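Local coordinates for protein NAD(P)H-flavin oxidoreductase (Staphylococcus epidermidis ATCC 12228, PDB 3GBH) that probably uses bound flavin mononucleotide to pass electrons from NAD(P)H to a substrate, as other members of the nitroreductase family do, at residues Val49-Trp54 with Asp121-Tyr126; Gln93-Ala98 with Glu133-Ile138; Gln100-Ala105 with Gln109-Asp114. All coordinates share one frame; numbering follows the deposited sequence. Where two conformers were deposited one is given.

Interaction 1: residues Val49-Trp54 with Asp121-Tyr126; sequences VNMQPW and DWILPY. With FMN (flavin mononucleotide), chain E.
Val49 and Ile123 bring the two backbones closest, with 7.6 Å between Val49 CA and Ile123 CA; every approach within 4.5 Å is between side chains. Segment 49-54 is an irregular loop that enters a strand at Trp54. Val49, Asn50 and Gln52 all have positive phi, so the chain turns repeatedly. Segment 121-126 is helical, with a kink at Pro125, whose ring nitrogen has no hydrogen to give to the preceding turn.

The contact is apolar and buries 165 Å² in total. Ile123 points its side chain at the loop and divides it between two partners: its CG2 branch meets Met51 CE at 3.5 Å and Val49 CG2 at 4.0 Å. The CG1 arm runs past Val49 CG1, also at 4.0 Å. Met51, a selenomethionine, reaches this branch because its chain folds back at both chi2 (66°) and chi3 (70°), which brings the methyl round to the helix. Val49 CG1 also meets the far corner of the Trp122 indole obliquely, at CH2 (4.1 Å). Ile123 CG1 itself lies 3.5 Å above the plane of that indole, toward its rim.

Next to this apolar patch, Asn50 belongs to the flavin site, its CB 3.5 Å from FMN O4' on the ribityl chain. Its ND2 bonds Val202 O of the second subunit, which also hydrogen-bonds the flavin, so the cofactor lies between subunits. Within the loop Gln52 NE2 donates to Asn50 O over 3.0 Å, nearly straight at 163° but from above the carbonyl plane, which ties the turn together.

Tyr102 of helix 98-107 touches Ile123 and hydrogen-bonds Val49 O, and Pro53 packs against helix 132-156; the loop thus joins helix 113-128 to strand 54-59, outermost within this chain, beside the flavin.

Interaction 2: residues Gln93-Ala98 with Glu133-Ile138; sequences QNYEKA and EGMKDI
Met135, a selenomethionine on helix 132-156, reaches across to Asn94 and Tyr95 and supplies every close contact from its side. Its first torsion sets CG anti to the backbone N (chi1 -170°), carrying the chain off the helix toward segment 93-98. A bend at chi2 and a chi3 of 100°, away from the usual staggered values, then turn the terminal methyl toward the tyrosine.

The selenium and the methyl have different partners. SE lies 3.4 Å from Asn94 ND2, the two side chains arriving from opposite directions. CE lies at the edge of the Tyr95 ring, close to its plane, 3.8 Å from CD2 and 3.9 Å from CE2, so the methyl meets the ring's rim and does not stack on a face.

Asn94 and Tyr95 sit at the start of a 3-10 turn, evidenced by Lys97 N bonding Asn94 O at 3.1 Å. This turn, leading into helix 98-107, thereby meets helix 132-156, whose Glu133 and Asp137 form salt bridges to Lys136 of the second subunit.

One N-H of Asn94 ND2 goes to Asp91 O. SE lies about 19° out of the amide plane, in the direction of the N-H on the OD1 side, so a weak polar component is possible, though the geometry does not establish a hydrogen bond. The methyl-ring contact is dispersive, and the cohesion as a whole is largely so, perhaps with a polar share at selenium.

Interaction 3: residues Gln100-Ala105 with Gln109-Asp114; sequences QIYGDA and QLMTED. With CA (calcium ion), chain M; CA (calcium ion), chain N.
Ala105 O is the main acceptor between the segments: Leu110 N donates to it over 2.8 Å, nearly along the C=O axis, with an N-H...O angle of 156°. Met111 N adds a weak second bond at 3.5 Å and 143°. Together with Gln109 N to Val106 O, and the positive phi of Gln109 as the C-prime residue, the 6-to-1 bond from Leu110 defines a Schellman motif ending helix 98-107. The next helix opens with Thr112 as N-cap, its OG1 accepting from Ile115 N.

Apolar contacts close the turn. Ala105 CB lies 3.9 Å from Met111 CE, and the selenomethionine's bend at chi3 (67°) brings that methyl back over the alanine. Its SE comes to 4.1 Å from Tyr102 CD2, an oblique Met-aromatic contact with selenium in sulfur's place. The polar end of Tyr102 is engaged by Val49 O, and Gln100 NE2 by Asp208 OD2 of the second subunit.

Two calcium ions lie beside the segments. One is bound directly by Asp104 OD1 at 2.3 Å, together with Glu107 and waters; Gln100 O only accepts from one of these waters (2.8 Å), in the second shell. The other is bound by Asp114 OD1 at 2.5 Å, and its water donates to Asp114 OD2.

Chemically, the turn is secured by main-chain bonds to Ala105 O, one of them weak, and to Val106 O, and sealed by a small apolar cluster. Asp104 and Asp114 bind calcium, which would probably offset their charge, while Glu113 forms a salt bridge to Lys116.

Interactions 1 and 3 both use helix 113-128, whereas interaction 2 uses helix 132-156, which follows it in the chain. Interaction 2 is the buried one; interactions 1 and 3 are partly buried and include exposed residues. Interactions 1 and 2 adjoin, their centres about 7 Å apart, with Met51 CG 3.2 Å from Asn94 OD1. Interaction 3 meets interaction 1 where Ile101 CD1 packs 3.6 Å from Met51 O. Selenomethionine methyls contribute to each contact, but interactions 1 and 2 join distant parts of the chain through side chains, while interaction 3, local in sequence, adds main-chain hydrogen bonds and has calcium ions beside it. All three touch the second subunit.

Interaction 1: residues Val49-Trp54 with Asp121-Tyr126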
loop_
_atom_site.group_PDB
_atom_site.type_symbol
_atom_site.label_atom_id
_atom_site.label_comp_id
_atom_site.label_asym_id
_atom_site.label_seq_id
_atom_site.Cartn_x
_atom_site.Cartn_y
_atom_site.Cartn_z
ATOM N N VAL B 49 -17.824 17.514 -22.970
ATOM C CA VAL B 49 -19.248 17.205 -23.233
ATOM C C VAL B 49 -19.505 15.947 -24.070
ATOM O O VAL B 49 -20.525 15.847 -24.748
ATOM C CB VAL B 49 -20.051 18.441 -23.747
ATOM C CG1 VAL B 49 -20.167 19.462 -22.593
ATOM C CG2 VAL B 49 -19.403 19.078 -24.957
ATOM N N ASN B 50 -18.592 14.980 -23.955
ATOM C CA ASN B 50 -18.656 13.735 -24.700
ATOM C C ASN B 50 -18.802 13.915 -26.213
ATOM O O ASN B 50 -19.397 13.075 -26.891
ATOM C CB ASN B 50 -19.775 12.854 -24.150
ATOM C CG ASN B 50 -19.600 11.388 -24.514
ATOM O OD1 ASN B 50 -18.471 10.889 -24.642
ATOM N ND2 ASN B 50 -20.718 10.695 -24.693
HETATM N N MSE B 51 -18.216 14.981 -26.740
HETATM C CA MSE B 51 -18.442 15.327 -28.134
HETATM C C MSE B 51 -17.477 14.618 -29.056
HETATM O O MSE B 51 -17.674 14.661 -30.245
HETATM C CB MSE B 51 -18.416 16.831 -28.340
HETATM C CG MSE B 51 -19.214 17.275 -29.546
HETATM SE SE MSE B 51 -21.125 16.957 -29.331
HETATM C CE MSE B 51 -21.494 18.298 -27.988
ATOM N N GLN B 52 -16.449 13.958 -28.523
ATOM C CA GLN B 52 -15.665 13.011 -29.314
ATOM C C GLN B 52 -15.203 13.603 -30.656
ATOM O O GLN B 52 -15.543 13.103 -31.707
ATOM C CB GLN B 52 -16.513 11.777 -29.546
ATOM C CG GLN B 52 -16.897 11.075 -28.255
ATOM C CD GLN B 52 -17.966 10.046 -28.487
ATOM O OE1 GLN B 52 -17.739 9.019 -29.168
ATOM N NE2 GLN B 52 -19.164 10.336 -27.989
ATOM N N PRO B 53 -14.412 14.684 -30.615
ATOM C CA PRO B 53 -14.064 15.399 -31.852
ATOM C C PRO B 53 -12.928 14.769 -32.690
ATOM O O PRO B 53 -12.527 15.328 -33.749
ATOM C CB PRO B 53 -13.626 16.745 -31.327
ATOM C CG PRO B 53 -12.923 16.418 -30.025
ATOM C CD PRO B 53 -13.766 15.280 -29.435
ATOM N N TRP B 54 -12.405 13.636 -32.239
ATOM C CA TRP B 54 -11.243 13.034 -32.870
ATOM C C TRP B 54 -11.643 12.333 -34.149
ATOM O O TRP B 54 -12.706 11.705 -34.216
ATOM C CB TRP B 54 -10.563 12.029 -31.954
ATOM C CG TRP B 54 -11.509 11.181 -31.152
ATOM C CD1 TRP B 54 -12.333 10.206 -31.619
ATOM C CD2 TRP B 54 -11.746 11.266 -29.738
ATOM N NE1 TRP B 54 -13.040 9.647 -30.582
ATOM C CE2 TRP B 54 -12.707 10.292 -29.417
ATOM C CE3 TRP B 54 -11.225 12.061 -28.716
ATOM C CZ2 TRP B 54 -13.167 10.101 -28.122
ATOM C CZ3 TRP B 54 -11.679 11.877 -27.428
ATOM C CH2 TRP B 54 -12.625 10.910 -27.133
ATOM N N ASP B 121 -29.568 22.232 -25.114
ATOM C CA ASP B 121 -30.001 23.640 -25.065
ATOM C C ASP B 121 -28.872 24.572 -24.602
ATOM O O ASP B 121 -28.795 25.705 -25.036
ATOM C CB ASP B 121 -31.213 23.826 -24.134
ATOM C CG ASP B 121 -32.546 23.493 -24.795
ATOM O OD1 ASP B 121 -32.586 23.215 -26.014
ATOM O OD2 ASP B 121 -33.573 23.545 -24.077
ATOM N N TRP B 122 -27.998 24.112 -23.704
ATOM C CA TRP B 122 -26.841 24.966 -23.328
ATOM C C TRP B 122 -25.570 24.569 -24.046
ATOM O O TRP B 122 -24.777 25.442 -24.418
ATOM C CB TRP B 122 -26.586 25.090 -21.804
ATOM C CG TRP B 122 -26.137 23.854 -21.096
ATOM C CD1 TRP B 122 -26.929 22.973 -20.422
ATOM C CD2 TRP B 122 -24.791 23.366 -20.968
ATOM N NE1 TRP B 122 -26.169 21.955 -19.892
ATOM C CE2 TRP B 122 -24.854 22.169 -20.209
ATOM C CE3 TRP B 122 -23.544 23.815 -21.420
ATOM C CZ2 TRP B 122 -23.728 21.426 -19.900
ATOM C CZ3 TRP B 122 -22.426 23.067 -21.116
ATOM C CH2 TRP B 122 -22.525 21.884 -20.359
ATOM N N ILE B 123 -25.369 23.269 -24.260
ATOM C CA ILE B 123 -24.141 22.809 -24.905
ATOM C C ILE B 123 -23.978 23.408 -26.316
ATOM O O ILE B 123 -22.907 23.914 -26.650
ATOM C CB ILE B 123 -24.080 21.264 -24.964
ATOM C CG1 ILE B 123 -23.873 20.712 -23.550
ATOM C CG2 ILE B 123 -22.906 20.772 -25.874
ATOM C CD1 ILE B 123 -24.163 19.218 -23.434
ATOM N N LEU B 124 -25.030 23.374 -27.123
ATOM C CA LEU B 124 -24.895 23.783 -28.536
ATOM C C LEU B 124 -24.556 25.290 -28.701
ATOM O O LEU B 124 -23.581 25.632 -29.373
ATOM C CB LEU B 124 -26.102 23.344 -29.385
ATOM C CG LEU B 124 -26.188 21.822 -29.699
ATOM C CD1 LEU B 124 -27.497 21.455 -30.425
ATOM C CD2 LEU B 124 -24.946 21.324 -30.476
ATOM N N PRO B 125 -25.327 26.181 -28.067
ATOM C CA PRO B 125 -24.950 27.602 -28.151
ATOM C C PRO B 125 -23.539 27.891 -27.642
ATOM O O PRO B 125 -22.868 28.791 -28.130
ATOM C CB PRO B 125 -25.980 28.297 -27.257
ATOM C CG PRO B 125 -27.151 27.354 -27.206
ATOM C CD PRO B 125 -26.563 25.974 -27.298
ATOM N N TYR B 126 -23.096 27.142 -26.657
ATOM C CA TYR B 126 -21.764 27.347 -26.107
ATOM C C TYR B 126 -20.696 26.934 -27.128
ATOM O O TYR B 126 -19.830 27.743 -27.476
ATOM C CB TYR B 126 -21.625 26.639 -24.754
ATOM C CG TYR B 126 -20.213 26.491 -24.265
ATOM C CD1 TYR B 126 -19.421 27.601 -23.972
ATOM C CD2 TYR B 126 -19.666 25.221 -24.070
ATOM C CE1 TYR B 126 -18.103 27.431 -23.524
ATOM C CE2 TYR B 126 -18.386 25.052 -23.639
ATOM C CZ TYR B 126 -17.606 26.152 -23.364
ATOM O OH TYR B 126 -16.315 25.916 -22.926
HETATM N N1 FMN E . -17.239 17.042 -16.714
HETATM C C2 FMN E . -17.784 17.947 -15.826
HETATM O O2 FMN E . -18.625 17.555 -14.994
HETATM N N3 FMN E . -17.401 19.281 -15.878
HETATM C C4 FMN E . -16.472 19.737 -16.800
HETATM O O4 FMN E . -16.170 20.945 -16.781
HETATM C C4A FMN E . -15.917 18.822 -17.725
HETATM N N5 FMN E . -15.013 19.224 -18.701
HETATM C C5A FMN E . -14.285 18.258 -19.381
HETATM C C6 FMN E . -13.160 18.620 -20.120
HETATM C C7 FMN E . -12.401 17.693 -20.786
HETATM C C7M FMN E . -11.178 18.110 -21.561
HETATM C C8 FMN E . -12.768 16.360 -20.729
HETATM C C8M FMN E . -11.926 15.347 -21.436
HETATM C C9 FMN E . -13.878 15.973 -19.998
HETATM C C9A FMN E . -14.665 16.916 -19.317
HETATM N N10 FMN E . -15.790 16.559 -18.570
HETATM C C10 FMN E . -16.327 17.475 -17.685
HETATM C "C1'" FMN E . -16.195 15.095 -18.441
HETATM C "C2'" FMN E . -16.893 14.659 -19.721
HETATM O "O2'" FMN E . -18.256 15.065 -19.722
HETATM C "C3'" FMN E . -16.852 13.142 -19.807
HETATM O "O3'" FMN E . -15.518 12.710 -19.872
HETATM C "C4'" FMN E . -17.647 12.594 -20.982
HETATM O "O4'" FMN E . -19.004 12.899 -20.694
HETATM C "C5'" FMN E . -17.408 11.091 -21.118
HETATM O "O5'" FMN E . -17.831 10.378 -19.941
HETATM P P FMN E . -16.792 9.467 -19.127
HETATM O O1P FMN E . -17.493 8.890 -17.903
HETATM O O2P FMN E . -15.622 10.322 -18.705
HETATM O O3P FMN E . -16.227 8.372 -19.952
#

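Interaction 2: residues Gln93-Ala98 with Glu133-Ile138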
loop_
_atom_site.group_PDB
_atom_site.type_symbol
_atom_site.label_atom_id
_atom_site.label_comp_id
_atom_site.label_asym_id
_atom_site.label_seq_id
_atom_site.Cartn_x
_atom_site.Cartn_y
_atom_site.Cartn_z
ATOM N N GLN B 93 -15.941 21.510 -35.983
ATOM C CA GLN B 93 -17.421 21.502 -35.984
ATOM C C GLN B 93 -17.986 20.209 -35.407
ATOM O O GLN B 93 -19.010 19.676 -35.859
ATOM C CB GLN B 93 -17.944 21.754 -37.390
ATOM C CG GLN B 93 -17.520 23.112 -37.941
ATOM C CD GLN B 93 -17.865 23.276 -39.391
ATOM O OE1 GLN B 93 -18.970 22.978 -39.802
ATOM N NE2 GLN B 93 -16.916 23.769 -40.178
ATOM N N ASN B 94 -17.338 19.739 -34.344
ATOM C CA ASN B 94 -17.656 18.478 -33.742
ATOM C C ASN B 94 -19.098 18.369 -33.234
ATOM O O ASN B 94 -19.619 17.250 -33.077
ATOM C CB ASN B 94 -16.669 18.178 -32.611
ATOM C CG ASN B 94 -16.546 19.308 -31.617
ATOM O OD1 ASN B 94 -17.490 19.575 -30.897
ATOM N ND2 ASN B 94 -15.361 19.980 -31.558
ATOM N N TYR B 95 -19.707 19.528 -32.958
ATOM C CA TYR B 95 -21.080 19.624 -32.432
ATOM C C TYR B 95 -22.104 19.211 -33.484
ATOM O O TYR B 95 -23.270 18.966 -33.172
ATOM C CB TYR B 95 -21.388 21.048 -31.950
ATOM C CG TYR B 95 -21.026 22.100 -32.973
ATOM C CD1 TYR B 95 -21.832 22.327 -34.073
ATOM C CD2 TYR B 95 -19.824 22.803 -32.878
ATOM C CE1 TYR B 95 -21.482 23.251 -35.018
ATOM C CE2 TYR B 95 -19.477 23.727 -33.804
ATOM C CZ TYR B 95 -20.292 23.941 -34.885
ATOM O OH TYR B 95 -19.924 24.878 -35.833
ATOM N N GLU B 96 -21.674 19.102 -34.736
ATOM C CA GLU B 96 -22.564 18.556 -35.759
ATOM C C GLU B 96 -22.972 17.106 -35.460
ATOM O O GLU B 96 -23.962 16.649 -35.999
ATOM C CB GLU B 96 -21.967 18.684 -37.172
ATOM C CG GLU B 96 -21.800 20.117 -37.657
ATOM C CD GLU B 96 -23.115 20.816 -37.979
ATOM O OE1 GLU B 96 -24.122 20.122 -38.182
ATOM O OE2 GLU B 96 -23.144 22.059 -38.020
ATOM N N LYS B 97 -22.224 16.395 -34.619
ATOM C CA LYS B 97 -22.591 15.024 -34.184
ATOM C C LYS B 97 -23.360 14.945 -32.862
ATOM O O LYS B 97 -23.654 13.843 -32.356
ATOM C CB LYS B 97 -21.322 14.135 -34.098
ATOM C CG LYS B 97 -20.679 13.870 -35.507
ATOM C CD LYS B 97 -19.737 12.694 -35.467
ATOM C CE LYS B 97 -18.992 12.502 -36.801
ATOM N NZ LYS B 97 -19.898 12.326 -37.942
ATOM N N ALA B 98 -23.680 16.100 -32.282
ATOM C CA ALA B 98 -24.331 16.147 -30.969
ATOM C C ALA B 98 -25.663 15.390 -30.959
ATOM O O ALA B 98 -25.923 14.599 -30.055
ATOM C CB ALA B 98 -24.544 17.594 -30.535
ATOM N N GLU B 133 -9.778 29.551 -32.076
ATOM C CA GLU B 133 -8.648 29.194 -31.190
ATOM C C GLU B 133 -9.113 28.402 -29.960
ATOM O O GLU B 133 -8.535 27.364 -29.616
ATOM C CB GLU B 133 -7.816 30.443 -30.779
ATOM C CG GLU B 133 -6.507 30.043 -30.059
ATOM C CD GLU B 133 -5.562 31.212 -29.745
ATOM O OE1 GLU B 133 -5.811 32.328 -30.254
ATOM O OE2 GLU B 133 -4.572 30.993 -28.989
ATOM N N GLY B 134 -10.188 28.858 -29.327
ATOM C CA GLY B 134 -10.785 28.120 -28.227
ATOM C C GLY B 134 -11.207 26.706 -28.619
ATOM O O GLY B 134 -10.982 25.757 -27.891
HETATM N N MSE B 135 -11.856 26.556 -29.759
HETATM C CA MSE B 135 -12.200 25.204 -30.237
HETATM C C MSE B 135 -10.967 24.349 -30.580
HETATM O O MSE B 135 -10.935 23.158 -30.275
HETATM C CB MSE B 135 -13.144 25.266 -31.433
HETATM C CG MSE B 135 -13.726 23.879 -31.802
HETATM SE SE MSE B 135 -14.828 23.122 -30.386
HETATM C CE MSE B 135 -16.567 23.627 -31.170
ATOM N N LYS B 136 -9.957 24.932 -31.204
ATOM C CA LYS B 136 -8.726 24.173 -31.501
ATOM C C LYS B 136 -8.115 23.631 -30.179
ATOM O O LYS B 136 -7.682 22.474 -30.106
ATOM C CB LYS B 136 -7.736 25.036 -32.291
ATOM C CG LYS B 136 -6.356 24.384 -32.560
ATOM N N ASP B 137 -8.141 24.431 -29.121
ATOM C CA ASP B 137 -7.639 23.967 -27.822
ATOM C C ASP B 137 -8.442 22.743 -27.348
ATOM O O ASP B 137 -7.875 21.744 -26.881
ATOM C CB ASP B 137 -7.725 25.064 -26.757
ATOM C CG ASP B 137 -6.731 26.203 -26.959
ATOM O OD1 ASP B 137 -5.805 26.095 -27.789
ATOM O OD2 ASP B 137 -6.914 27.231 -26.253
ATOM N N ILE B 138 -9.758 22.813 -27.479
ATOM C CA ILE B 138 -10.623 21.718 -27.018
ATOM C C ILE B 138 -10.317 20.437 -27.770
ATOM O O ILE B 138 -10.188 19.369 -27.168
ATOM C CB ILE B 138 -12.129 22.057 -27.168
ATOM C CG1 ILE B 138 -12.540 23.129 -26.138
ATOM C CG2 ILE B 138 -13.014 20.781 -27.005
ATOM C CD1 ILE B 138 -13.993 23.602 -26.265
#

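Interaction 3: residues Gln100-Ala105 with Gln109-Asp114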
loop_
_atom_site.group_PDB
_atom_site.type_symbol
_atom_site.label_atom_id
_atom_site.label_comp_id
_atom_site.label_asym_id
_atom_site.label_seq_id
_atom_site.Cartn_x
_atom_site.Cartn_y
_atom_site.Cartn_z
ATOM N N GLN B 100 -26.662 12.996 -32.830
ATOM C CA GLN B 100 -26.386 11.559 -32.952
ATOM C C GLN B 100 -25.943 10.946 -31.646
ATOM O O GLN B 100 -26.484 9.920 -31.229
ATOM C CB GLN B 100 -25.288 11.305 -33.993
ATOM C CG GLN B 100 -25.024 9.837 -34.230
ATOM C CD GLN B 100 -23.832 9.580 -35.132
ATOM O OE1 GLN B 100 -23.250 10.510 -35.710
ATOM N NE2 GLN B 100 -23.455 8.298 -35.250
ATOM N N ILE B 101 -24.936 11.572 -31.024
ATOM C CA ILE B 101 -24.316 11.085 -29.802
ATOM C C ILE B 101 -25.330 11.047 -28.670
ATOM O O ILE B 101 -25.531 10.012 -27.987
ATOM C CB ILE B 101 -23.089 12.012 -29.403
ATOM C CG1 ILE B 101 -21.938 11.847 -30.407
ATOM C CG2 ILE B 101 -22.532 11.681 -28.021
ATOM C CD1 ILE B 101 -20.819 12.911 -30.249
ATOM N N TYR B 102 -25.984 12.182 -28.468
ATOM C CA TYR B 102 -26.915 12.302 -27.360
ATOM C C TYR B 102 -28.158 11.479 -27.642
ATOM O O TYR B 102 -28.716 10.867 -26.730
ATOM C CB TYR B 102 -27.204 13.761 -27.053
ATOM C CG TYR B 102 -26.048 14.428 -26.302
ATOM C CD1 TYR B 102 -24.785 14.582 -26.878
ATOM C CD2 TYR B 102 -26.223 14.874 -25.016
ATOM C CE1 TYR B 102 -23.720 15.194 -26.159
ATOM C CE2 TYR B 102 -25.200 15.477 -24.305
ATOM C CZ TYR B 102 -23.959 15.636 -24.864
ATOM O OH TYR B 102 -22.967 16.224 -24.109
ATOM N N GLY B 103 -28.540 11.405 -28.906
ATOM C CA GLY B 103 -29.624 10.523 -29.344
ATOM C C GLY B 103 -29.339 9.063 -28.996
ATOM O O GLY B 103 -30.221 8.336 -28.528
ATOM N N ASP B 104 -28.098 8.636 -29.228
ATOM C CA ASP B 104 -27.638 7.280 -28.863
ATOM C C ASP B 104 -27.735 7.030 -27.368
ATOM O O ASP B 104 -28.088 5.932 -26.934
ATOM C CB ASP B 104 -26.186 7.041 -29.342
ATOM C CG ASP B 104 -26.074 6.837 -30.869
ATOM O OD1 ASP B 104 -27.102 6.863 -31.581
ATOM O OD2 ASP B 104 -24.933 6.668 -31.369
ATOM N N ALA B 105 -27.470 8.051 -26.565
ATOM C CA ALA B 105 -27.616 7.925 -25.125
ATOM C C ALA B 105 -29.070 7.666 -24.700
ATOM O O ALA B 105 -29.332 6.947 -23.717
ATOM C CB ALA B 105 -27.080 9.179 -24.414
ATOM N N GLN B 109 -30.756 4.062 -23.194
ATOM C CA GLN B 109 -31.337 4.246 -21.877
ATOM C C GLN B 109 -30.416 4.817 -20.783
ATOM O O GLN B 109 -30.610 4.579 -19.594
ATOM C CB GLN B 109 -32.028 2.958 -21.463
ATOM C CG GLN B 109 -33.241 2.695 -22.381
ATOM C CD GLN B 109 -34.101 1.623 -21.854
ATOM O OE1 GLN B 109 -35.199 1.882 -21.372
ATOM N NE2 GLN B 109 -33.606 0.394 -21.909
ATOM N N LEU B 110 -29.491 5.673 -21.193
ATOM C CA LEU B 110 -28.590 6.349 -20.265
ATOM C C LEU B 110 -29.109 7.720 -19.848
ATOM O O LEU B 110 -28.674 8.259 -18.852
ATOM C CB LEU B 110 -27.218 6.472 -20.885
ATOM C CG LEU B 110 -26.655 5.153 -21.431
ATOM C CD1 LEU B 110 -25.289 5.352 -21.999
ATOM C CD2 LEU B 110 -26.648 4.082 -20.354
HETATM N N MSE B 111 -30.046 8.289 -20.601
HETATM C CA MSE B 111 -30.720 9.522 -20.191
HETATM C C MSE B 111 -32.063 9.597 -20.899
HETATM O O MSE B 111 -32.292 8.926 -21.922
HETATM C CB MSE B 111 -29.875 10.772 -20.523
HETATM C CG MSE B 111 -29.672 10.984 -22.013
HETATM SE SE MSE B 111 -28.656 12.596 -22.563
HETATM C CE MSE B 111 -26.912 12.097 -21.840
ATOM N N THR B 112 -32.954 10.400 -20.348
ATOM C CA THR B 112 -34.234 10.654 -20.999
ATOM C C THR B 112 -34.063 11.693 -22.124
ATOM O O THR B 112 -33.093 12.465 -22.164
ATOM C CB THR B 112 -35.233 11.163 -20.020
ATOM O OG1 THR B 112 -34.719 12.373 -19.470
ATOM C CG2 THR B 112 -35.498 10.107 -18.911
ATOM N N GLU B 113 -34.998 11.679 -23.058
ATOM C CA GLU B 113 -35.035 12.681 -24.113
ATOM C C GLU B 113 -35.173 14.051 -23.453
ATOM O O GLU B 113 -34.609 15.027 -23.919
ATOM C CB GLU B 113 -36.238 12.433 -25.023
ATOM C CG GLU B 113 -36.266 13.286 -26.272
ATOM C CD GLU B 113 -35.076 13.041 -27.183
ATOM O OE1 GLU B 113 -34.590 11.915 -27.276
ATOM O OE2 GLU B 113 -34.608 13.999 -27.823
ATOM N N ASP B 114 -35.933 14.087 -22.361
ATOM C CA ASP B 114 -36.197 15.322 -21.626
ATOM C C ASP B 114 -34.882 15.968 -21.187
ATOM O O ASP B 114 -34.671 17.178 -21.362
ATOM C CB ASP B 114 -37.069 15.047 -20.396
ATOM C CG ASP B 114 -38.309 14.226 -20.716
ATOM O OD1 ASP B 114 -38.177 13.021 -21.051
ATOM O OD2 ASP B 114 -39.416 14.775 -20.596
HETATM CA CA CA M . -39.595 11.149 -21.773
HETATM CA CA CA N . -28.942 6.593 -32.999
HETATM O O HOH W 1 -28.769 9.000 -32.500
HETATM O O HOH W 2 -41.139 12.605 -20.786
HETATM O O HOH W 3 -27.354 6.739 -34.532
HETATM O O HOH W 4 -29.672 4.585 -34.916
#